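Local structure of alpha-galactosidase (Thermus thermophilus, 6LCJ) at residues E[109-114]-E[315-320]; E[46-51]-E[341-346]; E[156-161]-E[189-194]. The protein probably hydrolyses terminal alpha-linked galactose from oligosaccharides, working as a hexameric assembly of identical chains. One frame throughout, in Å; residues are numbered along the deposited sequence.

Contact 1: residues E[109-114]-E[315-320]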
loop_
_atom_site.group_PDB
_atom_site.type_symbol
_atom_site.label_atom_id
_atom_site.label_comp_id
_atom_site.label_asym_id
_atom_site.label_seq_id
_atom_site.Cartn_x
_atom_site.Cartn_y
_atom_site.Cartn_z
ATOM N N LEU E 109 23.550 24.233 -28.117
ATOM C CA LEU E 109 24.873 24.723 -28.469
ATOM C C LEU E 109 25.729 25.034 -27.247
ATOM O O LEU E 109 26.892 25.401 -27.411
ATOM C CB LEU E 109 24.752 25.966 -29.360
ATOM C CG LEU E 109 24.105 25.666 -30.716
ATOM C CD1 LEU E 109 24.058 26.898 -31.596
ATOM C CD2 LEU E 109 24.842 24.538 -31.422
ATOM N N ASP E 110 25.182 24.895 -26.032
ATOM C CA ASP E 110 25.890 25.075 -24.771
ATOM C C ASP E 110 25.703 23.842 -23.883
ATOM O O ASP E 110 24.957 22.912 -24.208
ATOM C CB ASP E 110 25.399 26.327 -24.023
ATOM C CG ASP E 110 25.637 27.610 -24.801
ATOM O OD1 ASP E 110 26.815 27.944 -25.079
ATOM O OD2 ASP E 110 24.642 28.299 -25.126
ATOM N N LEU E 111 26.344 23.884 -22.717
ATOM C CA LEU E 111 26.341 22.797 -21.746
ATOM C C LEU E 111 25.026 22.701 -20.978
ATOM O O LEU E 111 24.349 23.701 -20.731
ATOM C CB LEU E 111 27.452 23.004 -20.714
ATOM C CG LEU E 111 28.898 23.025 -21.172
ATOM C CD1 LEU E 111 29.758 23.757 -20.145
ATOM C CD2 LEU E 111 29.390 21.601 -21.382
ATOM N N GLY E 112 24.703 21.485 -20.549
ATOM C CA GLY E 112 23.717 21.297 -19.501
ATOM C C GLY E 112 22.277 21.256 -19.950
ATOM O O GLY E 112 21.391 21.590 -19.162
ATOM N N ALA E 113 22.010 20.844 -21.188
ATOM C CA ALA E 113 20.664 20.831 -21.735
ATOM C C ALA E 113 20.120 19.409 -21.869
ATOM O O ALA E 113 20.867 18.441 -22.052
ATOM C CB ALA E 113 20.629 21.528 -23.094
ATOM N N ARG E 114 18.798 19.296 -21.764
ATOM C CA ARG E 114 18.071 18.074 -22.059
ATOM C C ARG E 114 16.948 18.402 -23.032
ATOM O O ARG E 114 16.532 19.554 -23.154
ATOM C CB ARG E 114 17.511 17.444 -20.795
ATOM C CG ARG E 114 18.558 17.037 -19.780
ATOM C CD ARG E 114 17.853 16.448 -18.608
ATOM N NE ARG E 114 18.709 16.045 -17.503
ATOM C CZ ARG E 114 18.863 16.739 -16.380
ATOM N NH1 ARG E 114 18.252 17.913 -16.215
ATOM N NH2 ARG E 114 19.645 16.265 -15.426
ATOM N N GLU E 315 23.253 18.903 -14.854
ATOM C CA GLU E 315 23.624 19.942 -13.897
ATOM C C GLU E 315 25.121 19.967 -13.608
ATOM O O GLU E 315 25.639 21.005 -13.176
ATOM C CB GLU E 315 22.864 19.748 -12.585
ATOM C CG GLU E 315 21.369 19.904 -12.696
ATOM C CD GLU E 315 20.641 18.672 -13.289
ATOM O OE1 GLU E 315 21.294 17.620 -13.542
ATOM O OE2 GLU E 315 19.403 18.772 -13.505
ATOM N N GLY E 316 25.824 18.856 -13.823
ATOM C CA GLY E 316 27.239 18.779 -13.549
ATOM C C GLY E 316 28.130 19.039 -14.734
ATOM O O GLY E 316 29.354 18.954 -14.606
ATOM N N GLU E 317 27.561 19.372 -15.890
ATOM C CA GLU E 317 28.386 19.478 -17.082
ATOM C C GLU E 317 29.346 20.667 -17.004
ATOM O O GLU E 317 30.498 20.559 -17.449
ATOM C CB GLU E 317 27.489 19.546 -18.322
ATOM C CG GLU E 317 26.904 18.193 -18.704
ATOM C CD GLU E 317 26.165 18.200 -20.043
ATOM O OE1 GLU E 317 26.126 19.253 -20.709
ATOM O OE2 GLU E 317 25.645 17.138 -20.442
ATOM N N ALA E 318 28.909 21.799 -16.427
ATOM C CA ALA E 318 29.806 22.952 -16.261
ATOM C C ALA E 318 31.018 22.620 -15.385
ATOM O O ALA E 318 32.146 22.993 -15.729
ATOM C CB ALA E 318 29.054 24.157 -15.685
ATOM N N ARG E 319 30.813 21.938 -14.247
ATOM C CA ARG E 319 31.951 21.464 -13.455
ATOM C C ARG E 319 32.816 20.511 -14.267
ATOM O O ARG E 319 34.052 20.588 -14.232
ATOM C CB ARG E 319 31.488 20.744 -12.178
ATOM C CG ARG E 319 30.932 21.635 -11.087
ATOM C CD ARG E 319 30.221 20.815 -9.997
ATOM N NE ARG E 319 30.464 19.391 -10.192
ATOM C CZ ARG E 319 29.527 18.453 -10.061
ATOM N NH1 ARG E 319 28.286 18.806 -9.706
ATOM N NH2 ARG E 319 29.828 17.163 -10.295
ATOM N N TYR E 320 32.175 19.580 -14.980
ATOM C CA TYR E 320 32.908 18.570 -15.735
ATOM C C TYR E 320 33.807 19.208 -16.779
ATOM O O TYR E 320 34.963 18.804 -16.947
ATOM C CB TYR E 320 31.921 17.605 -16.400
ATOM C CG TYR E 320 32.523 16.680 -17.428
ATOM C CD1 TYR E 320 33.163 15.499 -17.047
ATOM C CD2 TYR E 320 32.446 16.979 -18.786
ATOM C CE1 TYR E 320 33.710 14.643 -18.004
ATOM C CE2 TYR E 320 32.983 16.137 -19.748
ATOM C CZ TYR E 320 33.610 14.974 -19.358
ATOM O OH TYR E 320 34.138 14.145 -20.321
HETATM O O HOH W 1 23.061 17.034 -21.065
#

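Contact 2: residues E[46-51]-E[341-346]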
loop_
_atom_site.group_PDB
_atom_site.type_symbol
_atom_site.label_atom_id
_atom_site.label_comp_id
_atom_site.label_asym_id
_atom_site.label_seq_id
_atom_site.Cartn_x
_atom_site.Cartn_y
_atom_site.Cartn_z
ATOM N N PHE E 46 14.286 10.920 -31.594
ATOM C CA PHE E 46 15.694 10.578 -31.443
ATOM C C PHE E 46 16.096 10.756 -29.977
ATOM O O PHE E 46 16.150 11.882 -29.452
ATOM C CB PHE E 46 16.584 11.412 -32.352
ATOM C CG PHE E 46 18.043 11.107 -32.175
ATOM C CD1 PHE E 46 18.538 9.858 -32.498
ATOM C CD2 PHE E 46 18.914 12.051 -31.647
ATOM C CE1 PHE E 46 19.887 9.559 -32.320
ATOM C CE2 PHE E 46 20.255 11.764 -31.482
ATOM C CZ PHE E 46 20.743 10.516 -31.820
ATOM N N ARG E 47 16.392 9.645 -29.328
ATOM C CA ARG E 47 16.685 9.617 -27.909
ATOM C C ARG E 47 18.200 9.558 -27.768
ATOM O O ARG E 47 18.805 8.500 -27.949
ATOM C CB ARG E 47 15.989 8.423 -27.264
ATOM C CG ARG E 47 15.955 8.464 -25.749
ATOM C CD ARG E 47 17.154 7.758 -25.143
ATOM N NE ARG E 47 17.090 7.805 -23.689
ATOM C CZ ARG E 47 18.085 7.453 -22.886
ATOM N NH1 ARG E 47 19.228 7.022 -23.395
ATOM N NH2 ARG E 47 17.936 7.528 -21.565
ATOM N N HIS E 48 18.819 10.700 -27.469
ATOM C CA HIS E 48 20.269 10.762 -27.291
ATOM C C HIS E 48 20.648 10.622 -25.812
ATOM O O HIS E 48 20.398 11.524 -25.004
ATOM C CB HIS E 48 20.845 12.051 -27.853
ATOM C CG HIS E 48 22.336 12.038 -27.847
ATOM N ND1 HIS E 48 23.089 12.867 -27.044
ATOM C CD2 HIS E 48 23.213 11.210 -28.465
ATOM C CE1 HIS E 48 24.368 12.580 -27.201
ATOM N NE2 HIS E 48 24.472 11.579 -28.061
ATOM N N GLY E 49 21.285 9.508 -25.467
ATOM C CA GLY E 49 21.740 9.299 -24.103
ATOM C C GLY E 49 22.900 10.206 -23.715
ATOM O O GLY E 49 23.573 10.829 -24.542
ATOM N N TRP E 50 23.149 10.248 -22.405
ATOM C CA TRP E 50 24.044 11.251 -21.836
ATOM C C TRP E 50 25.509 10.968 -22.140
ATOM O O TRP E 50 26.257 11.881 -22.502
ATOM C CB TRP E 50 23.849 11.315 -20.331
ATOM C CG TRP E 50 24.628 12.400 -19.655
ATOM C CD1 TRP E 50 24.817 13.680 -20.095
ATOM C CD2 TRP E 50 25.306 12.299 -18.404
ATOM N NE1 TRP E 50 25.570 14.381 -19.190
ATOM C CE2 TRP E 50 25.878 13.561 -18.138
ATOM C CE3 TRP E 50 25.470 11.265 -17.465
ATOM C CZ2 TRP E 50 26.612 13.818 -16.981
ATOM C CZ3 TRP E 50 26.190 11.516 -16.314
ATOM C CH2 TRP E 50 26.755 12.785 -16.077
ATOM N N GLN E 51 25.953 9.731 -21.933
ATOM C CA GLN E 51 27.370 9.411 -21.969
ATOM C C GLN E 51 27.639 8.264 -22.951
ATOM O O GLN E 51 26.733 7.732 -23.603
ATOM C CB GLN E 51 27.895 9.099 -20.551
ATOM C CG GLN E 51 27.078 8.095 -19.768
ATOM C CD GLN E 51 27.921 6.964 -19.204
ATOM O OE1 GLN E 51 28.821 6.457 -19.880
ATOM N NE2 GLN E 51 27.627 6.552 -17.963
ATOM N N ALA E 341 31.874 8.801 -20.894
ATOM C CA ALA E 341 31.989 10.227 -20.759
ATOM C C ALA E 341 30.764 10.919 -21.317
ATOM O O ALA E 341 30.201 10.467 -22.325
ATOM C CB ALA E 341 33.240 10.735 -21.495
ATOM N N PRO E 342 30.342 12.017 -20.692
ATOM C CA PRO E 342 29.363 12.905 -21.329
ATOM C C PRO E 342 29.748 13.189 -22.769
ATOM O O PRO E 342 30.808 13.763 -23.037
ATOM C CB PRO E 342 29.439 14.167 -20.467
ATOM C CG PRO E 342 29.877 13.661 -19.136
ATOM C CD PRO E 342 30.860 12.580 -19.438
ATOM N N VAL E 343 28.909 12.782 -23.712
ATOM C CA VAL E 343 29.317 12.823 -25.110
ATOM C C VAL E 343 29.495 14.265 -25.577
ATOM O O VAL E 343 30.594 14.676 -25.964
ATOM C CB VAL E 343 28.321 12.037 -25.980
ATOM C CG1 VAL E 343 28.506 12.385 -27.435
ATOM C CG2 VAL E 343 28.526 10.538 -25.759
ATOM N N LEU E 344 28.436 15.071 -25.514
ATOM C CA LEU E 344 28.512 16.392 -26.131
ATOM C C LEU E 344 29.409 17.335 -25.335
ATOM O O LEU E 344 30.175 18.108 -25.920
ATOM C CB LEU E 344 27.105 16.962 -26.296
ATOM C CG LEU E 344 26.298 16.068 -27.244
ATOM C CD1 LEU E 344 24.836 16.478 -27.369
ATOM C CD2 LEU E 344 26.963 16.032 -28.616
ATOM N N ALA E 345 29.367 17.262 -24.002
ATOM C CA ALA E 345 30.186 18.160 -23.189
ATOM C C ALA E 345 31.686 17.865 -23.297
ATOM O O ALA E 345 32.495 18.676 -22.827
ATOM C CB ALA E 345 29.733 18.095 -21.724
ATOM N N SER E 346 32.072 16.729 -23.894
ATOM C CA SER E 346 33.469 16.363 -24.085
ATOM C C SER E 346 34.053 16.932 -25.360
ATOM O O SER E 346 35.276 16.924 -25.514
ATOM C CB SER E 346 33.636 14.838 -24.122
ATOM O OG SER E 346 33.434 14.248 -22.842
HETATM O O HOH W 2 25.713 14.287 -24.256
#

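Contact 3: residues E[156-161]-E[189-194]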
loop_
_atom_site.group_PDB
_atom_site.type_symbol
_atom_site.label_atom_id
_atom_site.label_comp_id
_atom_site.label_asym_id
_atom_site.label_seq_id
_atom_site.Cartn_x
_atom_site.Cartn_y
_atom_site.Cartn_z
ATOM N N SER E 156 42.692 15.547 -34.311
ATOM C CA SER E 156 44.133 15.436 -34.055
ATOM C C SER E 156 44.768 14.477 -35.060
ATOM O O SER E 156 45.244 13.385 -34.723
ATOM C CB SER E 156 44.381 14.976 -32.622
ATOM O OG SER E 156 44.063 15.987 -31.675
ATOM N N GLY E 157 44.755 14.914 -36.321
ATOM C CA GLY E 157 45.212 14.063 -37.401
ATOM C C GLY E 157 44.305 12.860 -37.585
ATOM O O GLY E 157 43.081 12.935 -37.419
ATOM N N ARG E 158 44.884 11.781 -37.930
ATOM C CA ARG E 158 44.172 10.544 -38.173
ATOM C C ARG E 158 44.222 9.681 -36.918
ATOM O O ARG E 158 45.189 9.751 -36.155
ATOM C CB ARG E 158 44.778 9.805 -39.382
ATOM C CG ARG E 158 44.896 8.284 -39.248
ATOM C CD ARG E 158 45.748 7.640 -40.364
ATOM N NE ARG E 158 47.194 7.759 -40.131
ATOM C CZ ARG E 158 47.873 7.090 -39.192
ATOM N NH1 ARG E 158 47.247 6.242 -38.370
ATOM N NH2 ARG E 158 49.185 7.268 -39.062
ATOM N N PRO E 159 43.172 8.909 -36.637
ATOM C CA PRO E 159 43.134 8.119 -35.389
ATOM C C PRO E 159 44.277 7.124 -35.343
ATOM O O PRO E 159 44.657 6.552 -36.374
ATOM C CB PRO E 159 41.773 7.411 -35.451
ATOM C CG PRO E 159 40.969 8.227 -36.422
ATOM C CD PRO E 159 41.922 8.793 -37.408
ATOM N N PRO E 160 44.877 6.922 -34.179
ATOM C CA PRO E 160 45.953 5.937 -34.068
ATOM C C PRO E 160 45.412 4.521 -34.180
ATOM O O PRO E 160 44.210 4.261 -34.080
ATOM C CB PRO E 160 46.544 6.195 -32.672
ATOM C CG PRO E 160 45.983 7.523 -32.232
ATOM C CD PRO E 160 44.636 7.619 -32.906
ATOM N N ARG E 161 46.327 3.596 -34.422
ATOM C CA ARG E 161 46.007 2.181 -34.439
ATOM C C ARG E 161 46.530 1.599 -33.136
ATOM O O ARG E 161 47.718 1.733 -32.824
ATOM C CB ARG E 161 46.609 1.509 -35.673
ATOM C CG ARG E 161 46.140 2.176 -36.957
ATOM C CD ARG E 161 46.588 1.426 -38.208
ATOM N NE ARG E 161 48.038 1.462 -38.369
ATOM C CZ ARG E 161 48.677 2.385 -39.066
ATOM N NH1 ARG E 161 47.988 3.339 -39.666
ATOM N NH2 ARG E 161 50.000 2.363 -39.155
ATOM N N SER E 189 51.182 -3.726 -37.749
ATOM C CA SER E 189 51.201 -2.287 -38.003
ATOM C C SER E 189 50.399 -1.500 -36.972
ATOM O O SER E 189 49.513 -0.725 -37.340
ATOM C CB SER E 189 50.657 -1.993 -39.398
ATOM O OG SER E 189 51.560 -2.400 -40.402
ATOM N N PHE E 190 50.681 -1.688 -35.689
ATOM C CA PHE E 190 50.073 -0.873 -34.645
ATOM C C PHE E 190 50.932 0.360 -34.391
ATOM O O PHE E 190 52.119 0.398 -34.716
ATOM C CB PHE E 190 49.914 -1.661 -33.341
ATOM C CG PHE E 190 48.844 -2.701 -33.389
ATOM C CD1 PHE E 190 47.504 -2.335 -33.362
ATOM C CD2 PHE E 190 49.172 -4.056 -33.460
ATOM C CE1 PHE E 190 46.493 -3.317 -33.402
ATOM C CE2 PHE E 190 48.177 -5.039 -33.508
ATOM C CZ PHE E 190 46.836 -4.670 -33.480
ATOM N N GLU E 191 50.318 1.372 -33.787
ATOM C CA GLU E 191 51.032 2.570 -33.366
ATOM C C GLU E 191 51.034 2.787 -31.861
ATOM O O GLU E 191 51.879 3.539 -31.374
ATOM C CB GLU E 191 50.439 3.813 -34.045
ATOM C CG GLU E 191 49.792 3.488 -35.381
ATOM C CD GLU E 191 49.349 4.714 -36.138
ATOM O OE1 GLU E 191 48.124 4.949 -36.248
ATOM O OE2 GLU E 191 50.228 5.440 -36.638
ATOM N N VAL E 192 50.123 2.155 -31.119
ATOM C CA VAL E 192 49.986 2.332 -29.678
ATOM C C VAL E 192 49.792 0.960 -29.044
ATOM O O VAL E 192 49.013 0.143 -29.544
ATOM C CB VAL E 192 48.795 3.251 -29.318
ATOM C CG1 VAL E 192 48.776 3.562 -27.824
ATOM C CG2 VAL E 192 48.803 4.529 -30.131
ATOM N N PHE E 193 50.496 0.707 -27.941
ATOM C CA PHE E 193 50.291 -0.472 -27.110
ATOM C C PHE E 193 49.739 0.027 -25.777
ATOM O O PHE E 193 50.467 0.662 -25.005
ATOM C CB PHE E 193 51.596 -1.233 -26.923
ATOM C CG PHE E 193 51.440 -2.545 -26.219
ATOM C CD1 PHE E 193 51.398 -2.606 -24.837
ATOM C CD2 PHE E 193 51.341 -3.728 -26.941
ATOM C CE1 PHE E 193 51.263 -3.826 -24.183
ATOM C CE2 PHE E 193 51.206 -4.956 -26.288
ATOM C CZ PHE E 193 51.171 -5.000 -24.900
ATOM N N GLN E 194 48.458 -0.241 -25.508
ATOM C CA GLN E 194 47.750 0.416 -24.413
ATOM C C GLN E 194 47.413 -0.575 -23.307
ATOM O O GLN E 194 46.709 -1.556 -23.547
ATOM C CB GLN E 194 46.484 1.104 -24.912
ATOM C CG GLN E 194 45.803 1.974 -23.844
ATOM C CD GLN E 194 44.375 1.532 -23.600
ATOM O OE1 GLN E 194 43.562 1.489 -24.537
ATOM N NE2 GLN E 194 44.061 1.176 -22.353
HETATM O O HOH W 3 52.515 0.944 -37.760
#

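Contact 1: residues E[109-114]-E[315-320]
A polar, partly buried interdomain contact joins Gly112, in the turn between strands 102-108 and 113-117, and Arg114, on the second of them, to Glu317 at the start of helix 317-331 and to Glu315. Glu317, extended beyond CG, reaches over to the turn, where Gly112 N donates to its OE1 at 2.7 Å and approaches from above the carboxylate plane rather than within it. The other oxygen, OE2, takes a bond from Trp50 NE1 and another from a water that also donates to Ala113 O, so both ends of this buried carboxylate are satisfied. Gly112 has a positive phi of 85°, which suits a residue without a side chain. Leu111 flanks the polar centre, its CD1 resting 4.0 Å from Ala318 CA.

Nearer the surface, Glu315 bends at chi2 (78°) and turns its carboxylate back to the end of Arg114. The salt bridge is end-on: Arg114 NH2 donates to Glu315 OE1 at 2.8 Å and Arg114 NH1 to Glu315 OE2 at 3.1 Å, with the two planes 47° apart. Arg114 NE pairs with Asp79, so the guanidinium links two acids. A leucine here would probably leave the carboxylates of Glu315 and Asp79 without their shared cationic mate. The arrangement exemplifies the GH36 architecture, in which an N-terminal beta-sandwich docks against a helix of the catalytic TIM barrel.

Contact 2: residues E[46-51]-E[341-346]
Trp50 and Gln51 pack closely against Ala341 and Pro342, the backbones running roughly antiparallel with 4.1 Å between Gln51 CA and Pro342 CA. The principal bond is nearly straight: Val343 N donates to Trp50 O at 3.1 Å and 166°, lying in the carbonyl plane. Pro342 CA adds a CA-H...O contact to the same oxygen, and Gln51 CA makes another to Ala341 O at 3.0 Å. Beside this seam the Pro342 ring runs along the Trp50 indole, CG of Pro342 3.9 Å from CZ2 of Trp50, while Val343 CG2 presses on Gln51 C. This is a single beta bridge between domains: the chain leaving sandwich strand 44-48 pairs with the loop after barrel strand 335-338, at the end of the barrel where TIM-barrel enzymes carry their active sites. Toward His48 and Leu344 no direct hydrogen bond joins the segments; a water bridges instead, donating to Trp50 O and accepting from Leu344 N. The His48 ring, swung away from the backbone N (chi1 -172°), brings its edge to Val343 CG1 and its CE1 to 3.9 Å from Leu344 CD1. Ser91 O and Arg390 hold the two ring nitrogens, and Leu344 remains partly exposed to solvent.

Contact 3: residues E[156-161]-E[189-194]
Arg161 and Glu191 meet as stacked plates, guanidinium and carboxylate only 3° from parallel, with Glu191 CD 3.8 Å above the centre of the arginine group. No N-H of Arg161's guanidinium points at the acid across this stack. Instead, Glu191 OE1 accepts from Arg161 N through its anti lone pair and from Arg158 NH1, at 2.6 Å, on the syn side. Arg158 NH2 completes an end-on grip at Glu191 OE2. With two cations and a backbone N-H around it, the carboxylate is likely to stay ionised.

The main chains are held by a fork: Arg161 O accepts from Glu191 N at 2.8 Å and from Val192 N at 3.0 Å. One shell further out, a bend at chi3 (-66°) brings Arg161 NE to Ser189 O at 2.8 Å in an almost straight bond (171°) that fixes the rotation of the guanidinium under the acid. A water links its NH2 to Phe190 O. Pro160 CB meets Val192 CG2 at 3.8 Å beside the polar network.

Strands 161-164 and 192-195 enter the barrel here as parallel neighbours, joined through helix 175-185 in a beta-alpha-beta crossover. Tyr300 of strand 298-303 touches Pro160 and Val192, and Leu452 of helix 442-453 covers Arg161, Ser189 and Phe190.

Overall arrangement
From the N terminus, the chain opens contact 2 as it leaves strand 44-48, part-way through the beta-sandwich; that loop closes only at residues 341-346, long after the barrel has begun. Contact 1 opens next and closes at 315-320, inside the first loop, and contact 3 closes a much shorter loop inside both. The three are therefore nested and none cross. Contacts 1 and 2, with centres 10 Å apart, touch through Tyr320 with Ser346 and Leu111 with Ala345, forming one sandwich-to-barrel interface. Contact 3 is internal to the barrel, its centre about 30 Å from that of contact 1, on opposite sides of the chain's centre.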